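Local coordinates for protein endopolygalacturonase (Chondrostereum purpureum, PDB 1K5C) that probably hydrolyses the 1,4-alpha-D-galacturonosyl links of polygalacturonan within the chain, as a right-handed beta-helical glycoside hydrolase of family 28, at residues Val238-Ile248 with Ser276-Ile287; Val296-Trp307 with Gly320-Thr330. All coordinates share one frame; numbering follows the deposited sequence.

Contact 1 of 2, residues Val238-Ile248 with Ser276-Ile287; sequences VSGVTYDANTI and SDVNFTGGATTI
The ring of Tyr243 lies over one face of the Phe280 ring, an offset stack with centroids 4.5 Å apart and planes 18° from parallel. Both side chains turn CG away from the carbonyl carbon and beside the backbone N (chi1 -63° in Tyr243), which sends the rings the same way into the interior. Contact is tightest near the root of the tyrosine, where its CB sits 3.3 Å from Phe280 CD2. Farther out, Val278 CG1 meets the edge of the tyrosine ring, in its plane, 3.9 Å from CE2. Trp309 adds an edge-to-face partner to Phe280, while Val225 and Ile227 of strand 223-230 also touch Tyr243.

These are successive rungs of the parallel beta-helix, in register from Ser239 beside Ser276 to Tyr243 beside Phe280. Tyr243 N points straight at Asn279 O, 2.8 Å away. After a two-residue slip at the corner, a second ladder carries Ile248 alongside Ile287, their CG2 methyls 3.8 Å apart.

The corner itself is polar. Gly283 N donates to Asp244 OD1 (2.9 Å) from above the carboxylate plane, and Lys214 forms a salt bridge with the same oxygen. A CB on Gly282 would run into Asp244 OD2. Thr285 OG1 takes a bond from Asn246 N at 3.2 Å and a weak one from Asn246 ND2; the amide's firmer ties run to Asn216 and Ile213 of the preceding rung. A water lies within hydrogen-bonding distance of Thr285 OG1, Tyr243 O and Gly283 O.

Stacked rings and aliphatics thus fill the inside, whereas at the turn a carboxylate and a hydroxyl take the N-H groups of Gly283 and Asn246, and a water sits among the carbonyls.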
# COMPACT_ATOMS: atom_id res chain seq x y z
N VAL A 238 9.20 -10.98 -9.06
CA VAL A 238 8.24 -11.23 -7.97
C VAL A 238 8.24 -12.72 -7.75
O VAL A 238 8.00 -13.47 -8.69
CB VAL A 238 6.82 -10.78 -8.33
CG1 VAL A 238 5.84 -11.11 -7.20
CG2 VAL A 238 6.81 -9.30 -8.68
N SER A 239 8.55 -13.18 -6.50
CA SER A 239 8.64 -14.63 -6.27
C SER A 239 8.14 -14.97 -4.89
O SER A 239 8.63 -14.45 -3.89
CB SER A 239 10.08 -15.08 -6.42
OG SER A 239 10.22 -16.48 -6.34
N GLY A 240 7.22 -15.94 -4.82
CA GLY A 240 6.77 -16.45 -3.51
C GLY A 240 5.68 -15.53 -2.93
O GLY A 240 5.96 -14.74 -2.02
N VAL A 241 4.48 -15.60 -3.49
CA VAL A 241 3.34 -14.82 -3.05
C VAL A 241 2.23 -15.77 -2.69
O VAL A 241 1.89 -16.65 -3.49
CB VAL A 241 2.87 -13.86 -4.18
CG1 VAL A 241 1.66 -13.04 -3.69
CG2 VAL A 241 4.02 -12.95 -4.67
N THR A 242 1.67 -15.60 -1.50
CA THR A 242 0.54 -16.45 -1.05
C THR A 242 -0.64 -15.56 -0.70
O THR A 242 -0.52 -14.72 0.20
CB THR A 242 0.96 -17.30 0.16
OG1 THR A 242 2.13 -18.04 -0.17
CG2 THR A 242 -0.18 -18.24 0.57
N TYR A 243 -1.74 -15.81 -1.37
CA TYR A 243 -3.04 -15.20 -1.05
C TYR A 243 -3.85 -16.25 -0.27
O TYR A 243 -4.02 -17.37 -0.74
CB TYR A 243 -3.80 -14.85 -2.35
CG TYR A 243 -3.11 -13.83 -3.19
CD1 TYR A 243 -3.20 -12.47 -2.92
CD2 TYR A 243 -2.33 -14.22 -4.29
CE1 TYR A 243 -2.56 -11.51 -3.69
CE2 TYR A 243 -1.69 -13.28 -5.09
CZ TYR A 243 -1.82 -11.93 -4.79
OH TYR A 243 -1.14 -11.03 -5.59
N ASP A 244 -4.32 -15.85 0.92
CA ASP A 244 -4.96 -16.80 1.86
C ASP A 244 -6.10 -16.08 2.52
O ASP A 244 -5.89 -15.01 3.10
CB ASP A 244 -3.85 -17.22 2.82
CG ASP A 244 -4.22 -18.22 3.88
OD1 ASP A 244 -5.38 -18.26 4.33
OD2 ASP A 244 -3.25 -19.00 4.24
N ALA A 245 -7.35 -16.61 2.41
CA ALA A 245 -8.44 -16.13 3.31
C ALA A 245 -8.84 -14.70 3.01
O ALA A 245 -9.26 -14.00 3.95
CB ALA A 245 -8.06 -16.29 4.78
N ASN A 246 -8.81 -14.24 1.75
CA ASN A 246 -9.28 -12.89 1.44
C ASN A 246 -10.72 -12.92 0.94
O ASN A 246 -11.12 -13.82 0.19
CB ASN A 246 -8.37 -12.24 0.40
CG ASN A 246 -6.92 -12.19 0.90
OD1 ASN A 246 -6.57 -11.41 1.79
ND2 ASN A 246 -6.08 -13.07 0.34
N THR A 247 -11.51 -11.91 1.34
CA THR A 247 -12.91 -11.81 0.94
C THR A 247 -13.09 -10.51 0.18
O THR A 247 -12.89 -9.42 0.75
CB THR A 247 -13.83 -11.87 2.16
OG1 THR A 247 -13.54 -13.11 2.90
CG2 THR A 247 -15.28 -11.83 1.75
N ILE A 248 -13.43 -10.62 -1.10
CA ILE A 248 -13.40 -9.48 -2.02
C ILE A 248 -14.70 -9.40 -2.76
O ILE A 248 -15.22 -10.44 -3.25
CB ILE A 248 -12.18 -9.64 -2.99
CG1 ILE A 248 -10.89 -9.82 -2.17
CG2 ILE A 248 -12.14 -8.51 -3.99
CD1 ILE A 248 -9.58 -9.80 -3.02
N SER A 276 7.12 -15.75 -10.16
CA SER A 276 7.16 -17.19 -9.83
C SER A 276 6.43 -17.44 -8.51
O SER A 276 6.38 -16.60 -7.62
CB SER A 276 8.56 -17.71 -9.79
OG SER A 276 9.36 -17.03 -8.92
N ASP A 277 5.92 -18.66 -8.43
CA ASP A 277 5.38 -19.22 -7.16
C ASP A 277 4.32 -18.31 -6.55
O ASP A 277 4.45 -17.83 -5.42
CB ASP A 277 6.54 -19.48 -6.19
CG ASP A 277 7.51 -20.45 -6.75
OD1 ASP A 277 7.28 -21.12 -7.79
OD2 ASP A 277 8.56 -20.60 -6.05
N VAL A 278 3.21 -18.15 -7.30
CA VAL A 278 2.07 -17.33 -6.87
C VAL A 278 0.90 -18.29 -6.57
O VAL A 278 0.43 -18.97 -7.50
CB VAL A 278 1.68 -16.31 -7.95
CG1 VAL A 278 0.45 -15.54 -7.51
CG2 VAL A 278 2.86 -15.38 -8.24
N ASN A 279 0.44 -18.34 -5.33
CA ASN A 279 -0.54 -19.32 -4.88
C ASN A 279 -1.75 -18.64 -4.25
O ASN A 279 -1.60 -17.59 -3.58
CB ASN A 279 0.08 -20.25 -3.81
CG ASN A 279 0.98 -21.33 -4.36
OD1 ASN A 279 1.22 -21.46 -5.54
ND2 ASN A 279 1.38 -22.29 -3.48
N PHE A 280 -2.90 -19.30 -4.36
CA PHE A 280 -4.11 -18.99 -3.57
C PHE A 280 -4.41 -20.30 -2.79
O PHE A 280 -5.00 -21.22 -3.33
CB PHE A 280 -5.31 -18.62 -4.41
CG PHE A 280 -5.20 -17.28 -5.14
CD1 PHE A 280 -4.50 -17.14 -6.31
CD2 PHE A 280 -5.85 -16.14 -4.59
CE1 PHE A 280 -4.45 -15.92 -7.00
CE2 PHE A 280 -5.79 -14.93 -5.27
CZ PHE A 280 -5.10 -14.81 -6.46
N THR A 281 -3.92 -20.32 -1.52
CA THR A 281 -4.03 -21.51 -0.66
C THR A 281 -4.46 -21.08 0.72
O THR A 281 -4.58 -19.91 1.04
CB THR A 281 -2.68 -22.26 -0.63
OG1 THR A 281 -1.67 -21.31 -0.23
CG2 THR A 281 -2.33 -22.87 -1.99
N GLY A 282 -4.70 -22.10 1.59
CA GLY A 282 -5.09 -21.80 2.97
C GLY A 282 -6.59 -21.59 3.01
O GLY A 282 -7.37 -22.43 2.51
N GLY A 283 -7.04 -20.51 3.62
CA GLY A 283 -8.48 -20.19 3.62
C GLY A 283 -8.91 -19.76 2.22
O GLY A 283 -8.11 -19.20 1.44
N ALA A 284 -10.19 -19.97 1.88
CA ALA A 284 -10.73 -19.54 0.62
C ALA A 284 -10.49 -18.04 0.39
O ALA A 284 -10.80 -17.21 1.26
CB ALA A 284 -12.22 -19.82 0.59
N THR A 285 -10.02 -17.72 -0.82
CA THR A 285 -10.09 -16.34 -1.30
C THR A 285 -11.27 -16.32 -2.31
O THR A 285 -11.22 -16.99 -3.34
CB THR A 285 -8.80 -15.89 -1.94
OG1 THR A 285 -7.82 -15.69 -0.89
CG2 THR A 285 -8.98 -14.58 -2.72
N THR A 286 -12.31 -15.61 -1.90
CA THR A 286 -13.50 -15.52 -2.72
C THR A 286 -13.59 -14.08 -3.23
O THR A 286 -13.43 -13.12 -2.47
CB THR A 286 -14.77 -15.92 -1.95
OG1 THR A 286 -15.06 -14.95 -0.87
CG2 THR A 286 -14.66 -17.34 -1.40
N ILE A 287 -13.85 -13.97 -4.55
CA ILE A 287 -13.89 -12.65 -5.20
C ILE A 287 -15.14 -12.56 -6.07
O ILE A 287 -15.36 -13.42 -6.91
CB ILE A 287 -12.62 -12.44 -6.10
CG1 ILE A 287 -11.34 -12.74 -5.34
CG2 ILE A 287 -12.67 -11.06 -6.74
CD1 ILE A 287 -10.06 -12.46 -6.13
O HOH W 1 10.53 -14.84 -10.26
O HOH W 2 10.57 -18.78 -7.40
O HOH W 3 -6.76 -18.22 -0.85
O HOH W 4 -1.62 -20.79 2.53
O HOH W 5 -13.51 -15.52 1.36
O HOH W 6 -16.42 -12.61 -1.78

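Contact 2 of 2, residues Val296-Trp307 with Gly320-Thr330; sequences VTVECGNCSGNW and GTIKSDKAKIT
The last rungs of the parallel beta-helix meet here, and the ring of Trp307 receives Ala327 CB over one face. That methyl stands 3.7 Å from the centroid of the five-membered ring, a CH-pi contact. On the six-membered side, Ile329 CG1 comes within 3.8 Å of Trp307 CE3, and Ile329 CD1 reaches on to Val298 CG2, tip to tip. The indole NE1 donates to Ser304 O at 2.8 Å, from above that carbonyl's plane, which fixes how the ring is turned. Replacing Trp307 with an alanine would probably strip Ala327 CB of the ring face beneath it, Ile329 CG1 of the flank it touches and Ser304 O of its indole donor.

Two parallel ladders, Val298-Glu299 beside Ile322-Lys323 and Asn306-Trp307 beside Lys328-Ile329, form two walls of the coil. Between them, the Cys300-Cys303 disulfide closes the loop of one rung, and a type II' turn from Ser324 to Ala327 rounds the corner of the next. Asp325 joins the two: with CG anti to the backbone N (chi1 -175°), its OD2 takes Cys303 N at 3.0 Å on the anti side and makes a salt bridge with Lys326 NZ, 2.7 Å away on its syn lone pair. Lys326 bends at chi3 and chi4 to reach it.

Lysines also run along the outer side. Lys328 NZ binds Asn306 OD1 at 2.7 Å, tilted 19° from the carbonyl plane. Lys323 lies extended beside Glu299 and is linked to it by two waters, one of them weakly held by the lysine; Glu299 OE2 also accepts from Gly267 N.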
# COMPACT_ATOMS: atom_id res chain seq x y z
N VAL A 296 -10.63 -13.13 -13.99
CA VAL A 296 -9.17 -13.30 -13.86
C VAL A 296 -8.50 -13.15 -15.21
O VAL A 296 -8.87 -13.84 -16.17
CB VAL A 296 -8.88 -14.72 -13.32
CG1 VAL A 296 -7.37 -15.02 -13.32
CG2 VAL A 296 -9.46 -14.93 -11.93
N THR A 297 -7.47 -12.32 -15.27
CA THR A 297 -6.55 -12.31 -16.42
C THR A 297 -5.12 -12.45 -15.88
O THR A 297 -4.73 -11.73 -14.94
CB THR A 297 -6.71 -11.07 -17.30
OG1 THR A 297 -7.94 -11.30 -18.06
CG2 THR A 297 -5.56 -10.83 -18.28
N VAL A 298 -4.37 -13.34 -16.52
CA VAL A 298 -2.93 -13.50 -16.31
C VAL A 298 -2.28 -13.24 -17.66
O VAL A 298 -2.62 -13.93 -18.63
CB VAL A 298 -2.60 -14.92 -15.81
CG1 VAL A 298 -1.08 -15.10 -15.74
CG2 VAL A 298 -3.27 -15.17 -14.45
N GLU A 299 -1.37 -12.26 -17.71
CA GLU A 299 -0.68 -11.86 -18.94
C GLU A 299 0.82 -11.88 -18.66
O GLU A 299 1.41 -10.89 -18.25
CB GLU A 299 -1.17 -10.47 -19.40
CG GLU A 299 -0.48 -9.99 -20.68
CD GLU A 299 -1.11 -10.47 -21.96
OE1 GLU A 299 -2.01 -11.31 -21.94
OE2 GLU A 299 -0.71 -9.95 -23.04
N CYS A 300 1.42 -13.04 -18.91
CA CYS A 300 2.84 -13.27 -18.63
C CYS A 300 3.65 -13.29 -19.92
O CYS A 300 3.34 -14.05 -20.85
CB CYS A 300 3.08 -14.65 -17.98
SG CYS A 300 2.53 -14.78 -16.27
N GLY A 301 4.77 -12.54 -19.91
CA GLY A 301 5.89 -12.81 -20.82
C GLY A 301 6.90 -13.72 -20.20
O GLY A 301 7.64 -14.38 -20.96
N ASN A 302 7.01 -13.82 -18.86
CA ASN A 302 8.00 -14.67 -18.24
C ASN A 302 7.49 -15.01 -16.82
O ASN A 302 7.62 -14.19 -15.89
CB ASN A 302 9.36 -13.96 -18.21
CG ASN A 302 10.46 -14.85 -17.63
OD1 ASN A 302 10.23 -16.03 -17.32
ND2 ASN A 302 11.67 -14.27 -17.51
N CYS A 303 6.89 -16.20 -16.69
CA CYS A 303 6.38 -16.65 -15.39
C CYS A 303 6.73 -18.13 -15.24
O CYS A 303 6.74 -18.85 -16.24
CB CYS A 303 4.85 -16.53 -15.30
SG CYS A 303 4.33 -14.78 -15.28
N SER A 304 6.99 -18.55 -14.00
CA SER A 304 7.43 -19.90 -13.72
C SER A 304 6.77 -20.43 -12.43
O SER A 304 6.37 -19.67 -11.53
CB SER A 304 8.95 -19.94 -13.51
OG SER A 304 9.62 -19.79 -14.76
N GLY A 305 6.75 -21.75 -12.32
CA GLY A 305 6.37 -22.45 -11.11
C GLY A 305 5.01 -23.15 -11.25
O GLY A 305 4.31 -23.06 -12.25
N ASN A 306 4.69 -23.88 -10.16
CA ASN A 306 3.39 -24.58 -10.04
C ASN A 306 2.53 -23.71 -9.16
O ASN A 306 2.64 -23.73 -7.93
CB ASN A 306 3.60 -25.95 -9.41
CG ASN A 306 4.44 -26.83 -10.35
OD1 ASN A 306 4.07 -27.01 -11.51
ND2 ASN A 306 5.57 -27.29 -9.87
N TRP A 307 1.68 -22.91 -9.82
CA TRP A 307 0.83 -21.94 -9.11
C TRP A 307 -0.41 -22.69 -8.66
O TRP A 307 -1.29 -23.05 -9.47
CB TRP A 307 0.46 -20.81 -10.07
CG TRP A 307 1.61 -19.93 -10.49
CD1 TRP A 307 2.96 -20.17 -10.36
CD2 TRP A 307 1.47 -18.64 -11.10
NE1 TRP A 307 3.68 -19.05 -10.87
CE2 TRP A 307 2.78 -18.13 -11.35
CE3 TRP A 307 0.37 -17.85 -11.50
CZ2 TRP A 307 2.99 -16.89 -11.96
CZ3 TRP A 307 0.59 -16.62 -12.10
CH2 TRP A 307 1.89 -16.14 -12.33
N GLY A 320 -11.80 -13.83 -18.16
CA GLY A 320 -10.61 -13.18 -18.73
C GLY A 320 -9.80 -14.17 -19.56
O GLY A 320 -10.36 -15.13 -20.14
N THR A 321 -8.50 -13.89 -19.67
CA THR A 321 -7.61 -14.73 -20.47
C THR A 321 -6.41 -15.12 -19.62
O THR A 321 -5.95 -14.37 -18.76
CB THR A 321 -7.14 -13.99 -21.73
OG1 THR A 321 -6.54 -12.71 -21.41
CG2 THR A 321 -8.32 -13.71 -22.69
N ILE A 322 -5.90 -16.34 -19.90
CA ILE A 322 -4.74 -16.86 -19.18
C ILE A 322 -3.62 -17.14 -20.15
O ILE A 322 -3.72 -18.03 -21.02
CB ILE A 322 -5.07 -18.17 -18.43
CG1 ILE A 322 -6.24 -18.04 -17.45
CG2 ILE A 322 -3.79 -18.72 -17.74
CD1 ILE A 322 -5.91 -17.11 -16.33
N LYS A 323 -2.52 -16.42 -19.99
CA LYS A 323 -1.27 -16.58 -20.74
C LYS A 323 -0.22 -16.66 -19.64
O LYS A 323 0.29 -15.63 -19.17
CB LYS A 323 -1.07 -15.42 -21.71
CG LYS A 323 -2.11 -15.45 -22.81
CD LYS A 323 -1.77 -14.39 -23.86
CE LYS A 323 -2.92 -14.23 -24.87
NZ LYS A 323 -2.45 -13.28 -25.91
N SER A 324 0.07 -17.88 -19.19
CA SER A 324 0.93 -18.05 -18.01
C SER A 324 2.35 -18.42 -18.30
O SER A 324 3.12 -18.70 -17.37
CB SER A 324 0.32 -19.07 -17.02
OG SER A 324 0.32 -20.36 -17.55
N ASP A 325 2.76 -18.42 -19.57
CA ASP A 325 4.14 -18.72 -19.92
C ASP A 325 4.54 -20.08 -19.39
O ASP A 325 3.85 -21.07 -19.66
CB ASP A 325 5.06 -17.56 -19.59
CG ASP A 325 6.49 -17.78 -20.06
OD1 ASP A 325 6.66 -18.03 -21.26
OD2 ASP A 325 7.42 -17.72 -19.22
N LYS A 326 5.62 -20.19 -18.63
CA LYS A 326 6.07 -21.50 -18.15
C LYS A 326 5.31 -21.95 -16.91
O LYS A 326 5.42 -23.14 -16.51
CB LYS A 326 7.58 -21.44 -17.80
CG LYS A 326 8.48 -21.23 -19.03
CD LYS A 326 9.90 -20.93 -18.62
CE LYS A 326 10.19 -19.49 -18.20
NZ LYS A 326 10.03 -18.56 -19.37
N ALA A 327 4.58 -21.05 -16.25
CA ALA A 327 3.88 -21.42 -15.02
C ALA A 327 2.67 -22.28 -15.36
O ALA A 327 2.02 -22.13 -16.41
CB ALA A 327 3.42 -20.17 -14.27
N LYS A 328 2.40 -23.21 -14.43
CA LYS A 328 1.20 -24.07 -14.54
C LYS A 328 0.25 -23.67 -13.45
O LYS A 328 0.61 -23.78 -12.26
CB LYS A 328 1.60 -25.55 -14.38
CG LYS A 328 2.51 -26.05 -15.52
CD LYS A 328 2.87 -27.52 -15.26
CE LYS A 328 4.18 -27.75 -14.54
NZ LYS A 328 4.10 -28.85 -13.51
N ILE A 329 -0.95 -23.17 -13.81
CA ILE A 329 -1.93 -22.76 -12.80
C ILE A 329 -2.93 -23.88 -12.59
O ILE A 329 -3.57 -24.36 -13.55
CB ILE A 329 -2.63 -21.44 -13.21
CG1 ILE A 329 -1.62 -20.34 -13.50
CG2 ILE A 329 -3.65 -21.10 -12.15
CD1 ILE A 329 -2.19 -19.04 -14.00
N THR A 330 -3.07 -24.38 -11.37
CA THR A 330 -4.01 -25.44 -10.96
C THR A 330 -5.10 -24.77 -10.13
O THR A 330 -4.80 -24.20 -9.09
CB THR A 330 -3.27 -26.47 -10.05
OG1 THR A 330 -2.26 -27.12 -10.78
CG2 THR A 330 -4.21 -27.56 -9.58
O HOH W 7 -11.70 -15.53 -15.68
O HOH W 8 -3.94 -13.04 -20.94
O HOH W 9 -3.74 -10.86 -24.18
O HOH W 10 -0.24 -11.65 -25.12
O HOH W 11 7.87 -23.38 -14.33

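Overall arrangement
Both contacts join successive coils at the C-terminal end of the beta-helix, in series along the chain, and their centres lie about 14 Å apart. Strand 275-280 pairs with 303-304 and strand 285-289 with 306-315, so the second half of contact 1 and the first half of contact 2 are neighbouring rungs. They touch where Asp277 N probably bonds to Ser304 O. Contact 1 has more buried and fewer exposed residues, with its aromatic stack backed by strand 223-230. Contact 2, farther from the chain's centre, involves the final coil: a tryptophan packed against alanine and isoleucine, a buried disulfide at the corner, and lysine pairings on the exposed outer side.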